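Long-range contact in transcriptional regulator, IclR family (Ruegeria sp. TM1040, PDB 3R4K), which probably binds DNA through an N-terminal winged helix-turn-helix domain and regulates transcription, as other IclR-family regulators do: residues Gly3-Phe15 and Ser31-Leu45. Numbering follows the deposited sequence.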
ATOM      1  N   GLY A   3     -14.981 -12.226  21.530  1.00 63.20           N
ATOM      2  CA  GLY A   3     -14.401 -13.540  21.284  1.00 60.20           C
ATOM      3  C   GLY A   3     -12.896 -13.470  21.115  1.00 57.62           C
ATOM      4  O   GLY A   3     -12.331 -12.374  21.039  1.00 54.99           O
ATOM      5  N   THR A   4     -12.241 -14.643  21.026  1.00 52.54           N
ATOM      6  CA  THR A   4     -10.779 -14.785  20.926  1.00 49.93           C
ATOM      7  C   THR A   4     -10.211 -14.169  19.630  1.00 49.91           C
ATOM      8  O   THR A   4      -9.111 -13.606  19.683  1.00 48.46           O
ATOM      9  CB  THR A   4     -10.305 -16.238  21.132  1.00 63.18           C
ATOM     10  OG1 THR A   4     -11.387 -17.160  21.005  1.00 69.74           O
ATOM     11  CG2 THR A   4      -9.703 -16.434  22.486  1.00 64.16           C
ATOM     12  N   VAL A   5     -10.962 -14.203  18.496  1.00 44.43           N
ATOM     13  CA  VAL A   5     -10.489 -13.607  17.238  1.00 41.85           C
ATOM     14  C   VAL A   5     -10.471 -12.070  17.403  1.00 45.52           C
ATOM     15  O   VAL A   5      -9.456 -11.441  17.098  1.00 43.37           O
ATOM     16  CB  VAL A   5     -11.294 -14.079  16.000  1.00 45.52           C
ATOM     17  CG1 VAL A   5     -10.925 -13.286  14.739  1.00 43.87           C
ATOM     18  CG2 VAL A   5     -11.098 -15.563  15.765  1.00 45.57           C
ATOM     19  N   SER A   6     -11.572 -11.500  17.948  1.00 43.04           N
ATOM     20  CA  SER A   6     -11.748 -10.081  18.261  1.00 42.20           C
ATOM     21  C   SER A   6     -10.669  -9.573  19.229  1.00 44.15           C
ATOM     22  O   SER A   6     -10.144  -8.482  19.038  1.00 43.23           O
ATOM     23  CB  SER A   6     -13.124  -9.847  18.879  1.00 49.69           C
ATOM     24  OG  SER A   6     -14.163  -9.858  17.910  1.00 66.88           O
ATOM     25  N   LYS A   7     -10.352 -10.373  20.272  1.00 40.69           N
ATOM     26  CA  LYS A   7      -9.346 -10.073  21.292  1.00 39.87           C
ATOM     27  C   LYS A   7      -7.962  -9.945  20.670  1.00 41.94           C
ATOM     28  O   LYS A   7      -7.246  -8.977  20.957  1.00 40.14           O
ATOM     29  CB  LYS A   7      -9.320 -11.156  22.373  1.00 42.17           C
ATOM     30  CG  LYS A   7     -10.141 -10.820  23.607  1.00 46.52           C
ATOM     31  CD  LYS A   7     -10.455 -12.054  24.461  1.00 41.75           C
ATOM     32  CE  LYS A   7      -9.431 -12.324  25.516  1.00 49.44           C
ATOM     33  NZ  LYS A   7      -9.795 -13.487  26.361  1.00 67.39           N
ATOM     34  N   ALA A   8      -7.606 -10.911  19.790  1.00 37.45           N
ATOM     35  CA  ALA A   8      -6.324 -10.948  19.096  1.00 34.61           C
ATOM     36  C   ALA A   8      -6.157  -9.731  18.196  1.00 39.78           C
ATOM     37  O   ALA A   8      -5.106  -9.089  18.218  1.00 40.15           O
ATOM     38  CB  ALA A   8      -6.225 -12.221  18.280  1.00 34.70           C
ATOM     39  N   LEU A   9      -7.212  -9.379  17.444  1.00 36.49           N
ATOM     40  CA  LEU A   9      -7.155  -8.263  16.518  1.00 35.21           C
ATOM     41  C   LEU A   9      -7.120  -6.913  17.236  1.00 40.29           C
ATOM     42  O   LEU A   9      -6.525  -5.983  16.697  1.00 40.38           O
ATOM     43  CB  LEU A   9      -8.295  -8.336  15.490  1.00 34.66           C
ATOM     44  CG  LEU A   9      -8.279  -9.597  14.628  1.00 37.60           C
ATOM     45  CD1 LEU A   9      -9.562  -9.743  13.851  1.00 36.36           C
ATOM     46  CD2 LEU A   9      -6.994  -9.694  13.748  1.00 39.41           C
ATOM     47  N   THR A  10      -7.668  -6.824  18.464  1.00 37.91           N
ATOM     48  CA  THR A  10      -7.634  -5.609  19.292  1.00 38.31           C
ATOM     49  C   THR A  10      -6.182  -5.281  19.668  1.00 42.73           C
ATOM     50  O   THR A  10      -5.830  -4.106  19.737  1.00 42.48           O
ATOM     51  CB  THR A  10      -8.509  -5.794  20.538  1.00 43.57           C
ATOM     52  OG1 THR A  10      -9.855  -6.008  20.125  1.00 50.01           O
ATOM     53  CG2 THR A  10      -8.475  -4.613  21.466  1.00 43.54           C
ATOM     54  N   LEU A  11      -5.343  -6.323  19.891  1.00 38.56           N
ATOM     55  CA  LEU A  11      -3.939  -6.158  20.264  1.00 37.73           C
ATOM     56  C   LEU A  11      -3.165  -5.384  19.190  1.00 40.37           C
ATOM     57  O   LEU A  11      -2.298  -4.576  19.538  1.00 39.79           O
ATOM     58  CB  LEU A  11      -3.260  -7.518  20.550  1.00 37.09           C
ATOM     59  CG  LEU A  11      -3.728  -8.276  21.812  1.00 42.60           C
ATOM     60  CD1 LEU A  11      -3.140  -9.685  21.860  1.00 42.08           C
ATOM     61  CD2 LEU A  11      -3.345  -7.532  23.076  1.00 45.92           C
ATOM     62  N   LEU A  12      -3.531  -5.588  17.898  1.00 34.73           N
ATOM     63  CA  LEU A  12      -2.904  -4.942  16.749  1.00 32.68           C
ATOM     64  C   LEU A  12      -3.176  -3.438  16.702  1.00 37.63           C
ATOM     65  O   LEU A  12      -2.364  -2.700  16.130  1.00 37.14           O
ATOM     66  CB  LEU A  12      -3.376  -5.578  15.424  1.00 30.89           C
ATOM     67  CG  LEU A  12      -3.049  -7.029  15.187  1.00 33.07           C
ATOM     68  CD1 LEU A  12      -3.574  -7.463  13.861  1.00 32.73           C
ATOM     69  CD2 LEU A  12      -1.551  -7.279  15.263  1.00 32.92           C
ATOM     70  N   THR A  13      -4.312  -2.993  17.292  1.00 34.53           N
ATOM     71  CA  THR A  13      -4.728  -1.586  17.298  1.00 34.92           C
ATOM     72  C   THR A  13      -3.781  -0.703  18.139  1.00 39.46           C
ATOM     73  O   THR A  13      -3.736   0.509  17.921  1.00 39.43           O
ATOM     74  CB  THR A  13      -6.202  -1.415  17.783  1.00 42.56           C
ATOM     75  OG1 THR A  13      -6.304  -1.597  19.202  1.00 41.09           O
ATOM     76  CG2 THR A  13      -7.191  -2.318  17.049  1.00 39.40           C
ATOM     77  N   TYR A  14      -3.029  -1.304  19.078  1.00 36.45           N
ATOM     78  CA  TYR A  14      -2.121  -0.583  19.963  1.00 37.62           C
ATOM     79  C   TYR A  14      -0.845  -0.133  19.238  1.00 40.87           C
ATOM     80  O   TYR A  14      -0.178   0.787  19.713  1.00 42.46           O
ATOM     81  CB  TYR A  14      -1.807  -1.423  21.209  1.00 39.57           C
ATOM     82  CG  TYR A  14      -3.052  -1.678  22.029  1.00 41.27           C
ATOM     83  CD1 TYR A  14      -3.749  -0.626  22.618  1.00 44.64           C
ATOM     84  CD2 TYR A  14      -3.572  -2.959  22.160  1.00 41.36           C
ATOM     85  CE1 TYR A  14      -4.920  -0.846  23.336  1.00 45.57           C
ATOM     86  CE2 TYR A  14      -4.736  -3.194  22.892  1.00 43.49           C
ATOM     87  CZ  TYR A  14      -5.410  -2.131  23.476  1.00 50.50           C
ATOM     88  OH  TYR A  14      -6.561  -2.327  24.203  1.00 52.77           O
ATOM     89  N   PHE A  15      -0.526  -0.756  18.091  1.00 34.48           N
ATOM     90  CA  PHE A  15       0.590  -0.370  17.242  1.00 33.03           C
ATOM     91  C   PHE A  15       0.201   0.862  16.460  1.00 38.09           C
ATOM     92  O   PHE A  15      -0.911   0.924  15.932  1.00 37.13           O
ATOM     93  CB  PHE A  15       0.953  -1.506  16.278  1.00 33.44           C
ATOM     94  CG  PHE A  15       1.642  -2.668  16.927  1.00 35.42           C
ATOM     95  CD1 PHE A  15       3.013  -2.641  17.163  1.00 37.99           C
ATOM     96  CD2 PHE A  15       0.927  -3.804  17.290  1.00 38.21           C
ATOM     97  CE1 PHE A  15       3.650  -3.719  17.770  1.00 38.80           C
ATOM     98  CE2 PHE A  15       1.571  -4.890  17.892  1.00 40.00           C
ATOM     99  CZ  PHE A  15       2.924  -4.836  18.135  1.00 37.88           C
ATOM    100  N   SER A  31      -3.852  -3.548  27.025  1.00 48.06           N
ATOM    101  CA  SER A  31      -5.016  -4.333  26.636  1.00 47.24           C
ATOM    102  C   SER A  31      -5.935  -4.704  27.797  1.00 55.06           C
ATOM    103  O   SER A  31      -7.140  -4.848  27.581  1.00 57.00           O
ATOM    104  CB  SER A  31      -4.586  -5.606  25.918  1.00 44.85           C
ATOM    105  OG  SER A  31      -3.834  -6.452  26.767  1.00 44.85           O
ATOM    106  N   GLY A  32      -5.378  -4.895  28.985  1.00 51.68           N
ATOM    107  CA  GLY A  32      -6.159  -5.295  30.147  1.00 53.77           C
ATOM    108  C   GLY A  32      -6.280  -6.801  30.303  1.00 56.96           C
ATOM    109  O   GLY A  32      -6.881  -7.277  31.272  1.00 61.08           O
HETATM  110  N   MSE A  33      -5.686  -7.567  29.361  1.00 47.12           N
HETATM  111  CA  MSE A  33      -5.680  -9.035  29.354  1.00 44.54           C
HETATM  112  C   MSE A  33      -4.514  -9.583  30.185  1.00 52.66           C
HETATM  113  O   MSE A  33      -3.545  -8.859  30.409  1.00 52.58           O
HETATM  114  CB  MSE A  33      -5.569  -9.568  27.912  1.00 42.58           C
HETATM  115  CG  MSE A  33      -6.537  -8.905  26.925  1.00 47.24           C
HETATM  116 SE   MSE A  33      -6.348  -9.585  25.122  0.75 49.69          SE
HETATM  117  CE  MSE A  33      -7.144  -8.210  24.189  1.00 45.66           C
ATOM    118  N   ASN A  34      -4.581 -10.867  30.617  1.00 50.05           N
ATOM    119  CA  ASN A  34      -3.480 -11.517  31.353  1.00 48.84           C
ATOM    120  C   ASN A  34      -2.285 -11.695  30.414  1.00 48.61           C
ATOM    121  O   ASN A  34      -2.482 -11.850  29.215  1.00 46.20           O
ATOM    122  CB  ASN A  34      -3.861 -12.898  31.951  1.00 48.91           C
ATOM    123  CG  ASN A  34      -5.314 -13.200  32.151  1.00 98.48           C
ATOM    124  OD1 ASN A  34      -6.123 -13.235  31.202  1.00 97.96           O
ATOM    125  ND2 ASN A  34      -5.653 -13.512  33.391  1.00 96.39           N
ATOM    126  N   LYS A  35      -1.065 -11.707  30.958  1.00 45.85           N
ATOM    127  CA  LYS A  35       0.186 -11.893  30.216  1.00 44.04           C
ATOM    128  C   LYS A  35       0.138 -13.161  29.350  1.00 48.68           C
ATOM    129  O   LYS A  35       0.495 -13.102  28.166  1.00 48.75           O
ATOM    130  CB  LYS A  35       1.385 -11.959  31.188  1.00 45.99           C
ATOM    131  CG  LYS A  35       2.714 -11.538  30.583  1.00 45.39           C
ATOM    132  CD  LYS A  35       3.873 -11.879  31.526  1.00 52.19           C
ATOM    133  CE  LYS A  35       5.206 -11.285  31.105  1.00 68.16           C
ATOM    134  NZ  LYS A  35       5.296  -9.804  31.296  1.00 75.95           N
ATOM    135  N   ALA A  36      -0.345 -14.285  29.930  1.00 44.89           N
ATOM    136  CA  ALA A  36      -0.476 -15.586  29.272  1.00 43.74           C
ATOM    137  C   ALA A  36      -1.439 -15.528  28.084  1.00 46.50           C
ATOM    138  O   ALA A  36      -1.162 -16.151  27.061  1.00 46.32           O
ATOM    139  CB  ALA A  36      -0.948 -16.623  30.274  1.00 46.06           C
ATOM    140  N   THR A  37      -2.552 -14.767  28.212  1.00 42.14           N
ATOM    141  CA  THR A  37      -3.522 -14.586  27.136  1.00 40.74           C
ATOM    142  C   THR A  37      -2.858 -13.845  25.984  1.00 44.59           C
ATOM    143  O   THR A  37      -2.936 -14.301  24.837  1.00 43.68           O
ATOM    144  CB  THR A  37      -4.775 -13.848  27.626  1.00 42.12           C
ATOM    145  OG1 THR A  37      -5.399 -14.605  28.660  1.00 43.72           O
ATOM    146  CG2 THR A  37      -5.787 -13.598  26.502  1.00 37.49           C
ATOM    147  N   VAL A  38      -2.191 -12.709  26.302  1.00 40.81           N
ATOM    148  CA  VAL A  38      -1.495 -11.843  25.344  1.00 38.41           C
ATOM    149  C   VAL A  38      -0.432 -12.666  24.615  1.00 41.65           C
ATOM    150  O   VAL A  38      -0.399 -12.638  23.392  1.00 40.64           O
ATOM    151  CB  VAL A  38      -0.922 -10.554  26.013  1.00 42.16           C
ATOM    152  CG1 VAL A  38      -0.099  -9.730  25.027  1.00 40.23           C
ATOM    153  CG2 VAL A  38      -2.044  -9.694  26.600  1.00 43.66           C
ATOM    154  N   TYR A  39       0.368 -13.451  25.354  1.00 40.55           N
ATOM    155  CA  TYR A  39       1.410 -14.292  24.781  1.00 40.15           C
ATOM    156  C   TYR A  39       0.842 -15.321  23.787  1.00 43.53           C
ATOM    157  O   TYR A  39       1.410 -15.496  22.709  1.00 41.44           O
ATOM    158  CB  TYR A  39       2.212 -15.017  25.879  1.00 43.03           C
ATOM    159  CG  TYR A  39       3.368 -15.810  25.305  1.00 45.67           C
ATOM    160  CD1 TYR A  39       4.499 -15.167  24.807  1.00 47.68           C
ATOM    161  CD2 TYR A  39       3.306 -17.201  25.196  1.00 46.53           C
ATOM    162  CE1 TYR A  39       5.551 -15.888  24.235  1.00 48.54           C
ATOM    163  CE2 TYR A  39       4.357 -17.932  24.631  1.00 47.29           C
ATOM    164  CZ  TYR A  39       5.478 -17.270  24.154  1.00 55.67           C
ATOM    165  OH  TYR A  39       6.514 -17.978  23.592  1.00 59.72           O
ATOM    166  N   ARG A  40      -0.262 -15.993  24.160  1.00 42.45           N
ATOM    167  CA  ARG A  40      -0.943 -17.024  23.374  1.00 43.18           C
ATOM    168  C   ARG A  40      -1.492 -16.469  22.057  1.00 45.82           C
ATOM    169  O   ARG A  40      -1.341 -17.101  21.008  1.00 46.54           O
ATOM    170  CB  ARG A  40      -2.090 -17.621  24.191  1.00 46.94           C
ATOM    171  CG  ARG A  40      -2.085 -19.139  24.246  1.00 62.58           C
ATOM    172  CD  ARG A  40      -3.263 -19.683  25.047  1.00 79.55           C
ATOM    173  NE  ARG A  40      -3.133 -19.482  26.499  1.00 88.50           N
ATOM    174  CZ  ARG A  40      -3.916 -18.686  27.227  1.00 99.41           C
ATOM    175  NH1 ARG A  40      -4.893 -17.991  26.649  1.00 88.21           N
ATOM    176  NH2 ARG A  40      -3.731 -18.582  28.538  1.00 79.38           N
ATOM    177  N   LEU A  41      -2.129 -15.293  22.130  1.00 39.23           N
ATOM    178  CA  LEU A  41      -2.732 -14.592  21.006  1.00 37.25           C
ATOM    179  C   LEU A  41      -1.657 -14.025  20.074  1.00 37.06           C
ATOM    180  O   LEU A  41      -1.809 -14.112  18.849  1.00 36.79           O
ATOM    181  CB  LEU A  41      -3.658 -13.461  21.512  1.00 37.74           C
ATOM    182  CG  LEU A  41      -4.937 -13.874  22.256  1.00 43.26           C
ATOM    183  CD1 LEU A  41      -5.711 -12.655  22.730  1.00 44.31           C
ATOM    184  CD2 LEU A  41      -5.840 -14.731  21.391  1.00 44.80           C
HETATM  185  N   MSE A  42      -0.568 -13.454  20.646  1.00 28.98           N
HETATM  186  CA  MSE A  42       0.522 -12.892  19.834  1.00 25.48           C
HETATM  187  C   MSE A  42       1.309 -14.008  19.109  1.00 33.36           C
HETATM  188  O   MSE A  42       1.798 -13.780  18.003  1.00 32.53           O
HETATM  189  CB  MSE A  42       1.453 -12.007  20.663  1.00 25.03           C
HETATM  190  CG  MSE A  42       0.795 -10.711  21.128  1.00 28.28           C
HETATM  191 SE   MSE A  42       0.202  -9.532  19.720  0.75 29.97          SE
HETATM  192  CE  MSE A  42       1.901  -8.801  19.336  1.00 26.87           C
ATOM    193  N   SER A  43       1.345 -15.225  19.694  1.00 32.86           N
ATOM    194  CA  SER A  43       1.989 -16.404  19.104  1.00 33.91           C
ATOM    195  C   SER A  43       1.217 -16.877  17.881  1.00 39.27           C
ATOM    196  O   SER A  43       1.820 -17.211  16.861  1.00 40.36           O
ATOM    197  CB  SER A  43       2.104 -17.525  20.133  1.00 37.78           C
ATOM    198  OG  SER A  43       3.141 -17.187  21.042  1.00 47.39           O
ATOM    199  N   GLU A  44      -0.121 -16.844  17.978  1.00 35.25           N
ATOM    200  CA  GLU A  44      -1.040 -17.207  16.919  1.00 34.57           C
ATOM    201  C   GLU A  44      -0.942 -16.198  15.773  1.00 38.86           C
ATOM    202  O   GLU A  44      -0.987 -16.600  14.610  1.00 40.60           O
ATOM    203  CB  GLU A  44      -2.473 -17.293  17.460  1.00 36.40           C
ATOM    204  CG  GLU A  44      -2.867 -18.686  17.895  1.00 48.67           C
ATOM    205  CD  GLU A  44      -4.339 -18.854  18.202  1.00 75.46           C
ATOM    206  OE1 GLU A  44      -4.724 -18.584  19.363  1.00 69.66           O
ATOM    207  OE2 GLU A  44      -5.106 -19.243  17.287  1.00 72.89           O
ATOM    208  N   LEU A  45      -0.762 -14.901  16.094  1.00 33.57           N
ATOM    209  CA  LEU A  45      -0.605 -13.839  15.091  1.00 32.39           C
ATOM    210  C   LEU A  45       0.758 -13.967  14.408  1.00 39.68           C
ATOM    211  O   LEU A  45       0.868 -13.727  13.210  1.00 40.34           O
ATOM    212  CB  LEU A  45      -0.783 -12.458  15.716  1.00 30.95           C
ATOM    213  CG  LEU A  45      -2.219 -12.098  16.114  1.00 35.11           C
ATOM    214  CD1 LEU A  45      -2.237 -10.982  17.133  1.00 35.78           C
ATOM    215  CD2 LEU A  45      -3.086 -11.729  14.884  1.00 37.45           C
TER
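Ser31 OG, hydrogen-bonded to Leu27 O one turn back along helix 24-31, takes two weaker bonds as well, one with Thr28 O and one from Met33 N at 3.4 Å, while Ser31 CB lies 3.7 Å from Leu11 CD2. Ser31 closes helix 24-31, the turn of the helix-turn-helix follows from Gly32, and helix 35-47 after it is consistent with a recognition helix; the 4-12 and 35-45 segments cross almost perpendicularly (-85°), completing a three-helix bundle. Two knobs interlock across the crossing. Leu11 inserts among Ser31, Val38, Leu41 and Met42, its CD1 3.8 Å from Leu41 CB; in return, Leu41 enters between Thr4, Lys7, Ala8 and Leu11, its CD2 4.0 Å from Ala8 CB. Extended beyond CG (chi2 179°), the selenomethionine Met33 runs its methyl up to the backbone of helix 4-12, where CE sits 3.3 Å from Lys7 O. With CG beside its backbone N (chi1 -63°), Tyr14 brings its ring obliquely to Ser31, OH lying 3.5 Å from Ser31 CA. Were Tyr14 an alanine, a gap would probably open between Ser31 and Ile22 of strand 21-23, both of which the tyrosine side chain touches. On the other flank, Leu45 CD1 approaches Ala8 O, and Met42 CE meets the edge of the Phe15 ring, 4.2 Å from CE2.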